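Local coordinates for capsular polysaccharide export system protein KpsC (Thermosulfurimonas dismutans, PDB 6MGD), which probably transfers Kdo in beta(2,7) linkage, a step in building the conserved glycolipid anchor of Gram-negative bacterial capsules, at residues R122-Y133 and A311-K322; N178-R186 and G214-E222. All blocks are in the same frame, centred on the assembly; numbering follows the deposited sequence.

Going from the N terminus, the chain first builds most of a mixed sheet, then enters helix 117-132, which with Y133 just after it supplies R122-Y133 to contact 1. It goes on into the parallel sheet of the second half: helix 178-188 follows strand 155-159, and the loop G214-E222 follows strand 193-197, so contact 2 closes a short loop of 27 residues. Only near the C terminus does helix 311-322 return to helix 117-132, closing a loop of 177 residues, and contact 2 is nested inside it. Their centres lie about 35 Å apart and they do not touch: contact 1 pairs two helices near the mixed sheet, whereas contact 2 ties a helix to the edge of the parallel sheet.

Contact 1: residues R122-Y133 and A311-K322; sequences RAQRVIELLRRY and AEEAIFELVNLK
R122, kinked at its third torsion (chi3 43°), and E312, bent at its second (chi2 89°), meet with guanidinium and carboxylate almost coplanar. Their salt bridge is a side-on pair of hydrogen bonds, R122 NE to E312 OE1 at 2.7 Å and NH2 to OE2 at 3.2 Å, each oxygen met on its syn side but somewhat out of plane. A water accepts from A311 N and, weakly, from R122 NH2. Beyond this bridge the contact turns apolar. I315 points its CD1 between V126 CG1 and L130 CD2, 3.7 Å from the latter, while L129 sets CD1 3.7 Å from CE1 of the F316 ring. The segments 122-132 and 311-322 run nearly parallel, 18° apart, their axes 10.6 Å apart at closest. This pairs the C-terminal helix 311-322 with helix 117-132 in a chain of the GT-B clan; helix 286-296 touches R122 and I127, and A311 and A314 rest on Y300 of strand 298-300. Y133, just past its helix, presents a ring face to V319, whose CG2 sits 3.6 Å from the ring centroid in a CH-pi contact. V319 CG1 reaches the rim near CE2, and K322 NZ approaches the ring edge.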
loop_
_atom_site.group_PDB
_atom_site.type_symbol
_atom_site.label_atom_id
_atom_site.label_comp_id
_atom_site.label_asym_id
_atom_site.label_seq_id
_atom_site.Cartn_x
_atom_site.Cartn_y
_atom_site.Cartn_z
ATOM N N ARG A 122 -6.261 19.930 -2.840
ATOM C CA ARG A 122 -4.973 19.288 -3.078
ATOM C C ARG A 122 -5.153 17.857 -3.566
ATOM O O ARG A 122 -4.451 17.414 -4.481
ATOM C CB ARG A 122 -4.133 19.307 -1.803
ATOM C CG ARG A 122 -3.818 20.689 -1.267
ATOM C CD ARG A 122 -3.175 20.565 0.099
ATOM N NE ARG A 122 -2.187 19.488 0.118
ATOM C CZ ARG A 122 -1.730 18.913 1.225
ATOM N NH1 ARG A 122 -2.176 19.306 2.409
ATOM N NH2 ARG A 122 -0.832 17.941 1.146
ATOM N N ALA A 123 -6.091 17.120 -2.964
ATOM C CA ALA A 123 -6.343 15.747 -3.392
ATOM C C ALA A 123 -6.745 15.694 -4.859
ATOM O O ALA A 123 -6.311 14.803 -5.598
ATOM C CB ALA A 123 -7.423 15.112 -2.516
ATOM N N GLN A 124 -7.569 16.645 -5.304
ATOM C CA GLN A 124 -7.938 16.687 -6.714
ATOM C C GLN A 124 -6.752 17.071 -7.589
ATOM O O GLN A 124 -6.628 16.576 -8.715
ATOM C CB GLN A 124 -9.100 17.654 -6.929
ATOM C CG GLN A 124 -9.678 17.600 -8.332
ATOM C CD GLN A 124 -10.030 16.185 -8.757
ATOM O OE1 GLN A 124 -10.672 15.441 -8.015
ATOM N NE2 GLN A 124 -9.600 15.804 -9.954
ATOM N N ARG A 125 -5.870 17.942 -7.090
ATOM C CA ARG A 125 -4.663 18.282 -7.835
ATOM C C ARG A 125 -3.717 17.089 -7.924
ATOM O O ARG A 125 -3.088 16.865 -8.966
ATOM C CB ARG A 125 -3.962 19.476 -7.184
ATOM C CG ARG A 125 -4.812 20.743 -7.097
ATOM C CD ARG A 125 -4.595 21.668 -8.286
ATOM N NE ARG A 125 -4.949 21.041 -9.557
ATOM C CZ ARG A 125 -6.172 21.041 -10.076
ATOM N NH1 ARG A 125 -6.400 20.448 -11.239
ATOM N NH2 ARG A 125 -7.169 21.634 -9.434
ATOM N N VAL A 126 -3.605 16.311 -6.843
ATOM C CA VAL A 126 -2.716 15.152 -6.849
ATOM C C VAL A 126 -3.235 14.084 -7.803
ATOM O O VAL A 126 -2.456 13.417 -8.494
ATOM C CB VAL A 126 -2.543 14.607 -5.419
ATOM C CG1 VAL A 126 -1.776 13.291 -5.432
ATOM C CG2 VAL A 126 -1.826 15.627 -4.548
ATOM N N ILE A 127 -4.557 13.905 -7.858
ATOM C CA ILE A 127 -5.142 12.944 -8.790
ATOM C C ILE A 127 -4.834 13.350 -10.225
ATOM O O ILE A 127 -4.386 12.533 -11.039
ATOM C CB ILE A 127 -6.657 12.816 -8.547
ATOM C CG1 ILE A 127 -6.923 12.114 -7.213
ATOM C CG2 ILE A 127 -7.325 12.069 -9.690
ATOM C CD1 ILE A 127 -8.380 12.109 -6.803
ATOM N N GLU A 128 -5.056 14.626 -10.552
ATOM C CA GLU A 128 -4.760 15.109 -11.895
ATOM C C GLU A 128 -3.271 15.004 -12.204
ATOM O O GLU A 128 -2.883 14.646 -13.322
ATOM C CB GLU A 128 -5.245 16.551 -12.051
ATOM C CG GLU A 128 -6.201 16.757 -13.212
ATOM C CD GLU A 128 -6.604 18.206 -13.386
ATOM O OE1 GLU A 128 -7.465 18.689 -12.612
ATOM O OE2 GLU A 128 -6.050 18.865 -14.291
ATOM N N LEU A 129 -2.419 15.302 -11.217
ATOM C CA LEU A 129 -0.977 15.206 -11.424
ATOM C C LEU A 129 -0.553 13.777 -11.742
ATOM O O LEU A 129 0.264 13.548 -12.641
ATOM C CB LEU A 129 -0.232 15.713 -10.189
ATOM C CG LEU A 129 0.236 17.167 -10.162
ATOM C CD1 LEU A 129 0.944 17.453 -8.849
ATOM C CD2 LEU A 129 1.149 17.457 -11.342
ATOM N N LEU A 130 -1.097 12.800 -11.007
ATOM C CA LEU A 130 -0.691 11.410 -11.198
ATOM C C LEU A 130 -1.156 10.875 -12.546
ATOM O O LEU A 130 -0.402 10.180 -13.239
ATOM C CB LEU A 130 -1.235 10.545 -10.061
ATOM C CG LEU A 130 -0.651 10.763 -8.662
ATOM C CD1 LEU A 130 -1.324 9.843 -7.646
ATOM C CD2 LEU A 130 0.852 10.547 -8.669
ATOM N N ARG A 131 -2.393 11.190 -12.937
ATOM C CA ARG A 131 -2.917 10.701 -14.206
ATOM C C ARG A 131 -2.094 11.200 -15.388
ATOM O O ARG A 131 -2.016 10.522 -16.420
ATOM C CB ARG A 131 -4.377 11.123 -14.369
ATOM C CG ARG A 131 -5.335 10.475 -13.391
ATOM C CD ARG A 131 -6.735 11.049 -13.543
ATOM N NE ARG A 131 -7.698 10.367 -12.685
ATOM C CZ ARG A 131 -8.973 10.720 -12.564
ATOM N NH1 ARG A 131 -9.443 11.757 -13.244
ATOM N NH2 ARG A 131 -9.777 10.039 -11.759
ATOM N N ARG A 132 -1.472 12.373 -15.257
ATOM C CA ARG A 132 -0.733 12.968 -16.363
ATOM C C ARG A 132 0.723 12.526 -16.427
ATOM O O ARG A 132 1.272 12.401 -17.527
ATOM C CB ARG A 132 -0.797 14.496 -16.286
ATOM C CG ARG A 132 -2.189 15.054 -16.489
ATOM C CD ARG A 132 -2.127 16.501 -16.929
ATOM N NE ARG A 132 -3.455 17.076 -17.105
ATOM C CZ ARG A 132 -3.701 18.196 -17.777
ATOM N NH1 ARG A 132 -2.706 18.860 -18.351
ATOM N NH2 ARG A 132 -4.942 18.647 -17.883
ATOM N N TYR A 133 1.368 12.295 -15.288
ATOM C CA TYR A 133 2.721 11.756 -15.310
ATOM C C TYR A 133 2.734 10.232 -15.367
ATOM O O TYR A 133 3.804 9.630 -15.218
ATOM C CB TYR A 133 3.522 12.307 -14.126
ATOM C CG TYR A 133 3.917 13.737 -14.420
ATOM C CD1 TYR A 133 3.151 14.803 -13.965
ATOM C CD2 TYR A 133 5.010 14.015 -15.231
ATOM C CE1 TYR A 133 3.492 16.108 -14.270
ATOM C CE2 TYR A 133 5.357 15.312 -15.541
ATOM C CZ TYR A 133 4.598 16.357 -15.058
ATOM O OH TYR A 133 4.946 17.653 -15.365
ATOM N N ALA A 311 3.002 16.225 -0.247
ATOM C CA ALA A 311 2.915 15.173 -1.254
ATOM C C ALA A 311 3.043 15.739 -2.661
ATOM O O ALA A 311 3.542 15.056 -3.563
ATOM C CB ALA A 311 1.600 14.407 -1.105
ATOM N N GLU A 312 2.608 16.984 -2.866
ATOM C CA GLU A 312 2.743 17.603 -4.180
ATOM C C GLU A 312 4.200 17.926 -4.486
ATOM O O GLU A 312 4.677 17.678 -5.600
ATOM C CB GLU A 312 1.880 18.863 -4.256
ATOM C CG GLU A 312 0.417 18.641 -3.893
ATOM C CD GLU A 312 0.143 18.817 -2.411
ATOM O OE1 GLU A 312 -0.656 19.710 -2.057
ATOM O OE2 GLU A 312 0.733 18.073 -1.599
ATOM N N GLU A 313 4.923 18.477 -3.507
ATOM C CA GLU A 313 6.343 18.753 -3.701
ATOM C C GLU A 313 7.138 17.467 -3.892
ATOM O O GLU A 313 8.161 17.466 -4.587
ATOM C CB GLU A 313 6.885 19.554 -2.515
ATOM C CG GLU A 313 6.275 20.946 -2.388
ATOM C CD GLU A 313 6.679 21.661 -1.109
ATOM O OE1 GLU A 313 6.466 21.098 -0.015
ATOM O OE2 GLU A 313 7.208 22.789 -1.198
ATOM N N ALA A 314 6.683 16.366 -3.288
ATOM C CA ALA A 314 7.333 15.079 -3.510
ATOM C C ALA A 314 7.147 14.613 -4.949
ATOM O O ALA A 314 8.079 14.074 -5.559
ATOM C CB ALA A 314 6.785 14.037 -2.534
ATOM N N ILE A 315 5.951 14.808 -5.504
ATOM C CA ILE A 315 5.723 14.460 -6.901
ATOM C C ILE A 315 6.551 15.355 -7.812
ATOM O O ILE A 315 7.155 14.884 -8.782
ATOM C CB ILE A 315 4.222 14.537 -7.233
ATOM C CG1 ILE A 315 3.455 13.460 -6.463
ATOM C CG2 ILE A 315 3.996 14.403 -8.734
ATOM C CD1 ILE A 315 1.967 13.461 -6.727
ATOM N N PHE A 316 6.607 16.656 -7.506
ATOM C CA PHE A 316 7.415 17.575 -8.302
ATOM C C PHE A 316 8.884 17.169 -8.298
ATOM O O PHE A 316 9.572 17.291 -9.319
ATOM C CB PHE A 316 7.261 19.004 -7.779
ATOM C CG PHE A 316 5.880 19.570 -7.950
ATOM C CD1 PHE A 316 5.079 19.176 -9.009
ATOM C CD2 PHE A 316 5.384 20.501 -7.050
ATOM C CE1 PHE A 316 3.808 19.699 -9.167
ATOM C CE2 PHE A 316 4.114 21.027 -7.203
ATOM C CZ PHE A 316 3.325 20.625 -8.263
ATOM N N GLU A 317 9.381 16.682 -7.158
ATOM C CA GLU A 317 10.778 16.264 -7.088
ATOM C C GLU A 317 11.022 15.011 -7.920
ATOM O O GLU A 317 12.028 14.920 -8.632
ATOM C CB GLU A 317 11.188 16.036 -5.634
ATOM C CG GLU A 317 12.132 17.095 -5.101
ATOM C CD GLU A 317 12.490 16.889 -3.644
ATOM O OE1 GLU A 317 12.964 15.788 -3.288
ATOM O OE2 GLU A 317 12.291 17.834 -2.853
ATOM N N LEU A 318 10.114 14.036 -7.841
ATOM C CA LEU A 318 10.250 12.828 -8.651
ATOM C C LEU A 318 10.047 13.136 -10.125
ATOM O O LEU A 318 10.697 12.538 -10.990
ATOM C CB LEU A 318 9.250 11.771 -8.182
ATOM C CG LEU A 318 9.741 10.687 -7.223
ATOM C CD1 LEU A 318 10.866 11.195 -6.344
ATOM C CD2 LEU A 318 8.586 10.192 -6.373
ATOM N N VAL A 319 9.146 14.070 -10.426
ATOM C CA VAL A 319 8.905 14.462 -11.807
ATOM C C VAL A 319 10.122 15.183 -12.383
ATOM O O VAL A 319 10.534 14.921 -13.519
ATOM C CB VAL A 319 7.628 15.319 -11.881
ATOM C CG1 VAL A 319 7.632 16.125 -13.105
ATOM C CG2 VAL A 319 6.396 14.438 -11.889
ATOM N N ASN A 320 10.727 16.086 -11.611
ATOM C CA ASN A 320 11.947 16.754 -12.048
ATOM C C ASN A 320 13.181 15.865 -11.950
ATOM O O ASN A 320 14.262 16.284 -12.380
ATOM C CB ASN A 320 12.169 18.038 -11.243
ATOM C CG ASN A 320 11.298 19.182 -11.724
ATOM O OD1 ASN A 320 11.581 19.803 -12.750
ATOM N ND2 ASN A 320 10.233 19.469 -10.986
ATOM N N LEU A 321 13.052 14.655 -11.402
ATOM C CA LEU A 321 14.184 13.738 -11.350
ATOM C C LEU A 321 14.356 12.961 -12.648
ATOM O O LEU A 321 15.490 12.670 -13.042
ATOM C CB LEU A 321 14.024 12.760 -10.185
ATOM C CG LEU A 321 15.001 12.915 -9.018
ATOM C CD1 LEU A 321 14.876 11.740 -8.065
ATOM C CD2 LEU A 321 16.430 13.052 -9.520
ATOM N N LYS A 322 13.256 12.619 -13.326
ATOM C CA LYS A 322 13.360 11.778 -14.513
ATOM C C LYS A 322 13.879 12.555 -15.719
ATOM O O LYS A 322 14.649 12.011 -16.520
ATOM C CB LYS A 322 12.008 11.124 -14.819
ATOM C CG LYS A 322 10.810 12.062 -14.793
ATOM C CD LYS A 322 10.484 12.605 -16.180
ATOM C CE LYS A 322 9.267 13.514 -16.151
ATOM N NZ LYS A 322 8.972 14.087 -17.493
HETATM O O HOH W 1 1.047 16.286 1.984
#

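Contact 2: residues N178-R186 and G214-E222; sequences NLELLKSVR and GELLKFCDE
Residues N178-R186 form regular helix, and G214-E222 passes it as a loop whose first four residues curl helically but lack a helix's regular hydrogen bonds; the CA atoms of K183 and F219 come within 5.9 Å. F219 gives the loop its main hold. Its ring lies alongside the K183 side chain, the two pointing the same way, with K183 CG over the ring centre in a CH-pi contact 3.5 Å from the centroid. Behind the ring, F219 CB packs against the backbone oxygen of L182. L216 puts CD2 3.7 Å from CD1 of L182 and 4.0 Å from CG of L179, and E215 brings OE2 to 3.3 Å from CD2 of L179. The loop is folded on itself by L216 O, which accepts from both F219 N and C220 N.

R186 starts with CG opposite the backbone N (chi1 174°) and then bends at chi2 and chi3, which carries NE to where it donates a hydrogen bond to F219 O, 2.6 Å. That oxygen lies in the guanidinium plane, while NE stands above the plane of the carbonyl. NH2 makes a salt bridge to D221 OD2, 3.5 Å, with guanidinium and carboxylate planes 75° apart.

All this joins helix 178-188 to the loop between strands 193-197 and 222-223, at the edge of a parallel, Rossmann-like sheet as in GT-B enzymes. R186 NH2 also donates to A192 O, and D221 OD2 accepts from I194 N, so R186 ties helix, loop and the residue before strand 193-197 together by two backbone oxygens and a charge pair, which should restrict its rotation.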
loop_
_atom_site.group_PDB
_atom_site.type_symbol
_atom_site.label_atom_id
_atom_site.label_comp_id
_atom_site.label_asym_id
_atom_site.label_seq_id
_atom_site.Cartn_x
_atom_site.Cartn_y
_atom_site.Cartn_z
ATOM N N ASN A 178 -1.877 -16.601 -6.423
ATOM C CA ASN A 178 -2.269 -16.031 -7.707
ATOM C C ASN A 178 -3.166 -16.989 -8.477
ATOM O O ASN A 178 -4.099 -16.559 -9.166
ATOM C CB ASN A 178 -1.032 -15.679 -8.536
ATOM C CG ASN A 178 -0.097 -14.721 -7.823
ATOM O OD1 ASN A 178 -0.414 -13.547 -7.633
ATOM N ND2 ASN A 178 1.075 -15.216 -7.445
ATOM N N LEU A 179 -2.899 -18.293 -8.369
ATOM C CA LEU A 179 -3.707 -19.280 -9.080
ATOM C C LEU A 179 -5.143 -19.279 -8.576
ATOM O O LEU A 179 -6.088 -19.322 -9.372
ATOM C CB LEU A 179 -3.088 -20.671 -8.935
ATOM C CG LEU A 179 -1.652 -20.862 -9.437
ATOM C CD1 LEU A 179 -0.618 -20.478 -8.376
ATOM C CD2 LEU A 179 -1.439 -22.292 -9.909
ATOM N N GLU A 180 -5.327 -19.229 -7.253
ATOM C CA GLU A 180 -6.671 -19.106 -6.700
ATOM C C GLU A 180 -7.308 -17.775 -7.076
ATOM O O GLU A 180 -8.525 -17.710 -7.288
ATOM C CB GLU A 180 -6.633 -19.272 -5.181
ATOM C CG GLU A 180 -6.440 -20.706 -4.716
ATOM C CD GLU A 180 -7.563 -21.616 -5.171
ATOM O OE1 GLU A 180 -7.278 -22.636 -5.834
ATOM O OE2 GLU A 180 -8.736 -21.302 -4.872
ATOM N N LEU A 181 -6.511 -16.708 -7.162
ATOM C CA LEU A 181 -7.039 -15.435 -7.636
ATOM C C LEU A 181 -7.502 -15.548 -9.081
ATOM O O LEU A 181 -8.650 -15.222 -9.405
ATOM C CB LEU A 181 -5.985 -14.339 -7.490
ATOM C CG LEU A 181 -6.369 -12.981 -8.084
ATOM C CD1 LEU A 181 -7.654 -12.461 -7.455
ATOM C CD2 LEU A 181 -5.238 -11.977 -7.914
ATOM N N LEU A 182 -6.621 -16.027 -9.964
ATOM C CA LEU A 182 -6.991 -16.202 -11.364
ATOM C C LEU A 182 -8.161 -17.166 -11.507
ATOM O O LEU A 182 -9.032 -16.974 -12.365
ATOM C CB LEU A 182 -5.788 -16.689 -12.168
ATOM C CG LEU A 182 -4.729 -15.626 -12.457
ATOM C CD1 LEU A 182 -3.545 -16.231 -13.194
ATOM C CD2 LEU A 182 -5.341 -14.492 -13.262
ATOM N N LYS A 183 -8.197 -18.210 -10.676
ATOM C CA LYS A 183 -9.354 -19.098 -10.653
ATOM C C LYS A 183 -10.616 -18.330 -10.283
ATOM O O LYS A 183 -11.604 -18.339 -11.023
ATOM C CB LYS A 183 -9.116 -20.246 -9.671
ATOM C CG LYS A 183 -8.392 -21.440 -10.264
ATOM C CD LYS A 183 -8.165 -22.521 -9.216
ATOM C CE LYS A 183 -9.446 -22.842 -8.459
ATOM N NZ LYS A 183 -10.543 -23.277 -9.369
ATOM N N SER A 184 -10.586 -17.635 -9.143
ATOM C CA SER A 184 -11.757 -16.896 -8.687
ATOM C C SER A 184 -12.161 -15.802 -9.670
ATOM O O SER A 184 -13.354 -15.511 -9.811
ATOM C CB SER A 184 -11.491 -16.293 -7.309
ATOM O OG SER A 184 -12.607 -15.546 -6.862
ATOM N N VAL A 185 -11.191 -15.184 -10.351
ATOM C CA VAL A 185 -11.522 -14.151 -11.329
ATOM C C VAL A 185 -12.311 -14.748 -12.486
ATOM O O VAL A 185 -13.300 -14.166 -12.949
ATOM C CB VAL A 185 -10.245 -13.443 -11.823
ATOM C CG1 VAL A 185 -10.553 -12.578 -13.038
ATOM C CG2 VAL A 185 -9.644 -12.591 -10.719
ATOM N N ARG A 186 -11.895 -15.921 -12.967
ATOM C CA ARG A 186 -12.588 -16.530 -14.096
ATOM C C ARG A 186 -13.974 -17.026 -13.700
ATOM O O ARG A 186 -14.922 -16.916 -14.486
ATOM C CB ARG A 186 -11.757 -17.671 -14.683
ATOM C CG ARG A 186 -12.481 -18.437 -15.780
ATOM C CD ARG A 186 -11.609 -18.663 -17.007
ATOM N NE ARG A 186 -11.210 -17.416 -17.658
ATOM C CZ ARG A 186 -11.972 -16.739 -18.513
ATOM N NH1 ARG A 186 -13.185 -17.179 -18.815
ATOM N NH2 ARG A 186 -11.526 -15.620 -19.064
ATOM N N GLY A 214 1.632 -22.879 -17.443
ATOM C CA GLY A 214 0.673 -23.702 -18.159
ATOM C C GLY A 214 -0.662 -23.798 -17.445
ATOM O O GLY A 214 -1.720 -23.765 -18.080
ATOM N N GLU A 215 -0.632 -23.921 -16.117
ATOM C CA GLU A 215 -1.860 -23.952 -15.334
ATOM C C GLU A 215 -2.465 -22.568 -15.147
ATOM O O GLU A 215 -3.648 -22.464 -14.802
ATOM C CB GLU A 215 -1.598 -24.599 -13.973
ATOM C CG GLU A 215 -0.513 -23.918 -13.155
ATOM C CD GLU A 215 -0.059 -24.762 -11.979
ATOM O OE1 GLU A 215 1.167 -24.899 -11.780
ATOM O OE2 GLU A 215 -0.928 -25.294 -11.258
ATOM N N LEU A 216 -1.685 -21.507 -15.364
ATOM C CA LEU A 216 -2.246 -20.160 -15.338
ATOM C C LEU A 216 -3.155 -19.924 -16.537
ATOM O O LEU A 216 -4.229 -19.326 -16.401
ATOM C CB LEU A 216 -1.123 -19.122 -15.305
ATOM C CG LEU A 216 -0.175 -19.128 -14.105
ATOM C CD1 LEU A 216 0.947 -18.126 -14.320
ATOM C CD2 LEU A 216 -0.930 -18.821 -12.823
ATOM N N LEU A 217 -2.743 -20.394 -17.716
ATOM C CA LEU A 217 -3.511 -20.212 -18.942
ATOM C C LEU A 217 -4.837 -20.961 -18.940
ATOM O O LEU A 217 -5.691 -20.666 -19.782
ATOM C CB LEU A 217 -2.677 -20.645 -20.149
ATOM C CG LEU A 217 -1.548 -19.702 -20.568
ATOM C CD1 LEU A 217 -0.711 -20.324 -21.676
ATOM C CD2 LEU A 217 -2.112 -18.358 -21.012
ATOM N N LYS A 218 -5.036 -21.914 -18.028
ATOM C CA LYS A 218 -6.329 -22.580 -17.931
ATOM C C LYS A 218 -7.402 -21.690 -17.319
ATOM O O LYS A 218 -8.565 -22.104 -17.252
ATOM C CB LYS A 218 -6.198 -23.877 -17.128
ATOM C CG LYS A 218 -5.293 -24.908 -17.792
ATOM C CD LYS A 218 -5.515 -26.311 -17.250
ATOM C CE LYS A 218 -4.979 -26.461 -15.837
ATOM N NZ LYS A 218 -5.050 -27.879 -15.383
ATOM N N PHE A 219 -7.042 -20.485 -16.876
ATOM C CA PHE A 219 -8.004 -19.520 -16.357
ATOM C C PHE A 219 -7.809 -18.109 -16.893
ATOM O O PHE A 219 -8.752 -17.313 -16.824
ATOM C CB PHE A 219 -7.949 -19.484 -14.823
ATOM C CG PHE A 219 -7.922 -20.845 -14.197
ATOM C CD1 PHE A 219 -9.081 -21.595 -14.084
ATOM C CD2 PHE A 219 -6.733 -21.386 -13.737
ATOM C CE1 PHE A 219 -9.057 -22.855 -13.517
ATOM C CE2 PHE A 219 -6.701 -22.646 -13.169
ATOM C CZ PHE A 219 -7.865 -23.382 -13.059
ATOM N N CYS A 220 -6.638 -17.771 -17.423
ATOM C CA CYS A 220 -6.407 -16.491 -18.071
ATOM C C CYS A 220 -6.123 -16.712 -19.551
ATOM O O CYS A 220 -5.542 -17.728 -19.945
ATOM C CB CYS A 220 -5.242 -15.737 -17.421
ATOM S SG CYS A 220 -3.621 -16.481 -17.709
ATOM N N ASP A 221 -6.541 -15.748 -20.372
ATOM C CA ASP A 221 -6.410 -15.898 -21.817
ATOM C C ASP A 221 -4.962 -15.733 -22.265
ATOM O O ASP A 221 -4.418 -16.594 -22.964
ATOM C CB ASP A 221 -7.324 -14.900 -22.525
ATOM C CG ASP A 221 -8.791 -15.199 -22.288
ATOM O OD1 ASP A 221 -9.270 -16.243 -22.778
ATOM O OD2 ASP A 221 -9.457 -14.408 -21.590
ATOM N N GLU A 222 -4.318 -14.636 -21.873
ATOM C CA GLU A 222 -2.908 -14.424 -22.168
ATOM C C GLU A 222 -2.190 -13.981 -20.901
ATOM O O GLU A 222 -2.811 -13.603 -19.904
ATOM C CB GLU A 222 -2.710 -13.396 -23.294
ATOM C CG GLU A 222 -2.536 -11.957 -22.829
ATOM C CD GLU A 222 -2.100 -11.031 -23.953
ATOM O OE1 GLU A 222 -2.895 -10.152 -24.348
ATOM O OE2 GLU A 222 -0.965 -11.193 -24.452
#